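Local coordinates for protein polymeric Immunoglobulin Receptor (Oncorhynchus mykiss, PDB 5F1S) that probably binds polymeric immunoglobulins and carries them across mucosal epithelia, its ectodomain being the fish counterpart of secretory component, at residues G123-Y135 / D174-R188. Numbering follows the deposited sequence.
Sequences GEEGTSVTVQCLY and DLTKAFTVTLKGLAR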
# COMPACT_ATOMS: atom_id res chain seq x y z
N GLY A 123 -17.44 -16.06 -5.04
CA GLY A 123 -17.59 -17.31 -4.31
C GLY A 123 -18.91 -17.97 -4.64
O GLY A 123 -19.88 -17.32 -5.03
N GLU A 124 -18.94 -19.28 -4.45
CA GLU A 124 -20.15 -20.05 -4.67
C GLU A 124 -21.19 -19.70 -3.62
O GLU A 124 -20.86 -19.47 -2.46
CB GLU A 124 -19.86 -21.54 -4.57
CG GLU A 124 -19.06 -22.08 -5.70
CD GLU A 124 -19.17 -23.59 -5.82
OE1 GLU A 124 -19.86 -24.23 -4.97
OE2 GLU A 124 -18.58 -24.10 -6.79
N GLU A 125 -22.44 -19.69 -4.05
CA GLU A 125 -23.55 -19.58 -3.12
C GLU A 125 -23.38 -20.58 -1.99
O GLU A 125 -22.99 -21.73 -2.20
CB GLU A 125 -24.85 -19.81 -3.85
CG GLU A 125 -26.05 -19.79 -2.99
CD GLU A 125 -27.28 -19.68 -3.82
OE1 GLU A 125 -27.72 -18.54 -4.12
OE2 GLU A 125 -27.81 -20.74 -4.18
N GLY A 126 -23.63 -20.11 -0.77
CA GLY A 126 -23.51 -20.93 0.42
C GLY A 126 -22.13 -20.99 1.04
O GLY A 126 -21.98 -21.61 2.11
N THR A 127 -21.13 -20.37 0.44
CA THR A 127 -19.80 -20.34 1.01
C THR A 127 -19.49 -18.94 1.55
O THR A 127 -20.30 -18.02 1.44
CB THR A 127 -18.76 -20.73 -0.04
OG1 THR A 127 -18.64 -19.67 -1.00
CG2 THR A 127 -19.20 -22.03 -0.77
N SER A 128 -18.32 -18.82 2.19
CA SER A 128 -17.92 -17.58 2.84
C SER A 128 -16.81 -16.93 2.04
O SER A 128 -15.95 -17.61 1.49
CB SER A 128 -17.39 -17.80 4.27
OG SER A 128 -18.43 -18.28 5.08
N VAL A 129 -16.80 -15.59 2.04
CA VAL A 129 -15.70 -14.84 1.47
C VAL A 129 -15.36 -13.69 2.40
O VAL A 129 -16.19 -13.26 3.21
CB VAL A 129 -16.00 -14.31 0.05
CG1 VAL A 129 -16.16 -15.48 -0.88
CG2 VAL A 129 -17.26 -13.45 0.03
N THR A 130 -14.14 -13.19 2.27
CA THR A 130 -13.65 -12.07 3.05
C THR A 130 -13.11 -10.99 2.13
O THR A 130 -12.46 -11.27 1.13
CB THR A 130 -12.60 -12.47 4.02
OG1 THR A 130 -11.49 -12.98 3.30
CG2 THR A 130 -13.18 -13.50 4.97
N VAL A 131 -13.44 -9.76 2.47
CA VAL A 131 -12.98 -8.56 1.81
C VAL A 131 -12.04 -7.87 2.78
O VAL A 131 -12.40 -7.69 3.95
CB VAL A 131 -14.16 -7.63 1.46
CG1 VAL A 131 -13.68 -6.33 0.84
CG2 VAL A 131 -15.19 -8.32 0.57
N GLN A 132 -10.87 -7.47 2.31
CA GLN A 132 -9.92 -6.79 3.18
C GLN A 132 -9.82 -5.33 2.75
O GLN A 132 -9.26 -5.02 1.69
CB GLN A 132 -8.54 -7.43 3.20
CG GLN A 132 -7.74 -6.82 4.40
CD GLN A 132 -6.47 -7.57 4.75
OE1 GLN A 132 -6.22 -8.67 4.24
NE2 GLN A 132 -5.68 -7.00 5.63
N CYS A 133 -10.39 -4.45 3.56
CA CYS A 133 -10.38 -3.03 3.30
C CYS A 133 -9.23 -2.39 4.05
O CYS A 133 -9.15 -2.50 5.28
CB CYS A 133 -11.68 -2.38 3.74
SG CYS A 133 -13.28 -3.27 3.42
N LEU A 134 -8.37 -1.69 3.34
CA LEU A 134 -7.22 -1.03 3.92
C LEU A 134 -7.51 0.45 4.09
O LEU A 134 -8.26 1.05 3.32
CB LEU A 134 -6.01 -1.18 3.02
CG LEU A 134 -5.76 -2.61 2.54
CD1 LEU A 134 -4.57 -2.57 1.57
CD2 LEU A 134 -5.42 -3.50 3.70
N TYR A 135 -6.90 1.06 5.12
CA TYR A 135 -7.12 2.49 5.28
C TYR A 135 -5.89 3.19 5.84
O TYR A 135 -5.04 2.57 6.47
CB TYR A 135 -8.33 2.76 6.19
CG TYR A 135 -8.22 2.19 7.55
CD1 TYR A 135 -7.51 2.85 8.55
CD2 TYR A 135 -8.82 1.01 7.86
CE1 TYR A 135 -7.44 2.33 9.82
CE2 TYR A 135 -8.74 0.46 9.14
CZ TYR A 135 -8.06 1.16 10.11
OH TYR A 135 -7.99 0.63 11.37
N ASP A 174 -8.81 -3.97 12.70
CA ASP A 174 -7.62 -4.16 13.52
C ASP A 174 -7.15 -2.87 14.17
O ASP A 174 -6.12 -2.89 14.86
CB ASP A 174 -6.48 -4.81 12.71
CG ASP A 174 -5.80 -3.87 11.69
OD1 ASP A 174 -6.01 -2.66 11.70
OD2 ASP A 174 -5.01 -4.36 10.86
N LEU A 175 -7.87 -1.76 13.98
CA LEU A 175 -7.66 -0.49 14.66
C LEU A 175 -6.39 0.21 14.23
O LEU A 175 -6.11 1.29 14.75
CB LEU A 175 -7.63 -0.66 16.18
CG LEU A 175 -8.90 -1.31 16.75
CD1 LEU A 175 -8.70 -1.59 18.24
CD2 LEU A 175 -10.13 -0.42 16.52
N THR A 176 -5.64 -0.33 13.30
CA THR A 176 -4.41 0.33 12.88
C THR A 176 -4.29 0.52 11.37
O THR A 176 -3.85 1.59 10.94
CB THR A 176 -3.21 -0.45 13.42
OG1 THR A 176 -2.03 0.12 12.87
CG2 THR A 176 -3.25 -1.87 13.02
N LYS A 177 -4.74 -0.46 10.56
CA LYS A 177 -4.42 -0.48 9.12
C LYS A 177 -5.53 -1.00 8.23
O LYS A 177 -5.51 -0.70 7.04
CB LYS A 177 -3.18 -1.38 8.83
CG LYS A 177 -1.91 -1.08 9.51
CD LYS A 177 -0.78 -1.93 8.91
CE LYS A 177 -1.02 -3.44 8.98
NZ LYS A 177 0.19 -4.20 8.50
N ALA A 178 -6.43 -1.86 8.71
CA ALA A 178 -7.29 -2.62 7.83
C ALA A 178 -8.48 -3.10 8.61
O ALA A 178 -8.39 -3.34 9.82
CB ALA A 178 -6.60 -3.85 7.23
N PHE A 179 -9.61 -3.25 7.91
CA PHE A 179 -10.73 -3.98 8.49
C PHE A 179 -11.20 -5.01 7.49
O PHE A 179 -11.13 -4.79 6.29
CB PHE A 179 -11.87 -3.01 8.94
CG PHE A 179 -12.53 -2.16 7.85
CD1 PHE A 179 -13.74 -2.55 7.28
CD2 PHE A 179 -12.01 -0.95 7.50
CE1 PHE A 179 -14.37 -1.76 6.35
CE2 PHE A 179 -12.64 -0.14 6.56
CZ PHE A 179 -13.84 -0.54 5.99
N THR A 180 -11.55 -6.19 7.99
CA THR A 180 -12.00 -7.29 7.14
C THR A 180 -13.50 -7.42 7.27
O THR A 180 -14.06 -7.31 8.36
CB THR A 180 -11.33 -8.61 7.52
OG1 THR A 180 -11.62 -8.90 8.90
CG2 THR A 180 -9.83 -8.49 7.36
N VAL A 181 -14.15 -7.70 6.15
CA VAL A 181 -15.59 -7.91 6.09
C VAL A 181 -15.76 -9.35 5.66
O VAL A 181 -15.32 -9.74 4.57
CB VAL A 181 -16.31 -6.94 5.13
CG1 VAL A 181 -17.83 -7.19 5.09
CG2 VAL A 181 -16.04 -5.49 5.48
N THR A 182 -16.36 -10.18 6.52
CA THR A 182 -16.60 -11.57 6.18
C THR A 182 -18.08 -11.73 5.86
O THR A 182 -18.93 -11.45 6.71
CB THR A 182 -16.18 -12.51 7.31
OG1 THR A 182 -14.78 -12.38 7.51
CG2 THR A 182 -16.46 -13.96 6.94
N LEU A 183 -18.38 -12.13 4.62
CA LEU A 183 -19.72 -12.51 4.20
C LEU A 183 -19.84 -14.01 4.45
O LEU A 183 -19.17 -14.81 3.80
CB LEU A 183 -19.93 -12.17 2.72
CG LEU A 183 -19.49 -10.75 2.37
CD1 LEU A 183 -19.79 -10.41 0.91
CD2 LEU A 183 -20.18 -9.78 3.20
N LYS A 184 -20.66 -14.38 5.44
CA LYS A 184 -20.54 -15.69 6.05
C LYS A 184 -21.19 -16.78 5.21
O LYS A 184 -20.71 -17.93 5.21
CB LYS A 184 -21.16 -15.67 7.45
CG LYS A 184 -20.16 -15.31 8.52
CD LYS A 184 -20.74 -14.40 9.60
CE LYS A 184 -21.54 -15.13 10.60
NZ LYS A 184 -21.56 -14.37 11.90
N GLY A 185 -22.26 -16.45 4.50
CA GLY A 185 -22.91 -17.45 3.66
C GLY A 185 -23.62 -16.82 2.48
O GLY A 185 -24.78 -16.41 2.57
N LEU A 186 -22.92 -16.76 1.36
CA LEU A 186 -23.37 -15.97 0.22
C LEU A 186 -24.70 -16.48 -0.33
O LEU A 186 -24.91 -17.68 -0.46
CB LEU A 186 -22.31 -16.02 -0.89
CG LEU A 186 -20.98 -15.31 -0.57
CD1 LEU A 186 -19.92 -15.74 -1.52
CD2 LEU A 186 -21.11 -13.77 -0.61
N ALA A 187 -25.58 -15.55 -0.66
CA ALA A 187 -26.78 -15.83 -1.41
C ALA A 187 -26.67 -15.11 -2.75
O ALA A 187 -26.01 -14.08 -2.86
CB ALA A 187 -28.03 -15.36 -0.66
N ARG A 188 -27.31 -15.67 -3.78
CA ARG A 188 -27.08 -15.10 -5.10
C ARG A 188 -27.58 -13.69 -5.22
O ARG A 188 -27.03 -12.92 -6.02
CB ARG A 188 -27.67 -16.00 -6.19
CG ARG A 188 -26.53 -16.78 -6.85
CD ARG A 188 -26.97 -17.86 -7.76
NE ARG A 188 -27.50 -19.00 -7.03
CZ ARG A 188 -27.89 -20.12 -7.64
NH1 ARG A 188 -27.79 -20.22 -8.95
NH2 ARG A 188 -28.39 -21.13 -6.93
O HOH W 1 -20.87 -20.66 4.70
O HOH W 2 -3.63 3.21 8.77
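The loop 174-177 lies against the Tyr135 ring. Asp174 OD1 accepts from the backbone N of Thr176 and Lys177, an Asx turn and Asx motif, and from Ala178 N as well. Lys177 C lies over one ring face near its rim, and Tyr135 OH reaches on to Asp173. A water joins Thr176 O to Tyr135 O. Tyr135 N donates to Lys177 O at 3.0 Å. Strand 178-183 then runs antiparallel to strand 129-135. The Phe179 ring lies under Cys133, whose CB sits 3.7 Å from the ring centroid, over the face. Cys133 SG stands anti to the carbonyl carbon (chi1 -41°), which brings it obliquely to the same ring, 3.5 Å from Phe179 CE1. Tyr135 CD2 meets the ring edge. Cys133 SG is bonded to Cys196 of the facing sheet. This is the core disulfide of an immunoglobulin V-set domain, and the paired strands correspond to B and E. Val181 faces Val131 on the same inner side, against Trp146. On the outer side Thr182 lies beside Thr130, OG1 3.2 Å from Thr130 CG2. Past the strand, Leu186 crosses Val129 at about a right angle, CD1 3.8 Å from Val129 CG1. Leu186 N donates to Thr127 O and Leu186 O accepts from Gly126 N, both residues of the type II turn 124-127. Arg188 grips Glu125 side-on: NE reaches OE1 at 3.0 Å and NH2 reaches OE2 at 2.8 Å, both from above the carboxylate plane. Arg188 N takes the anti lone pair of OE1.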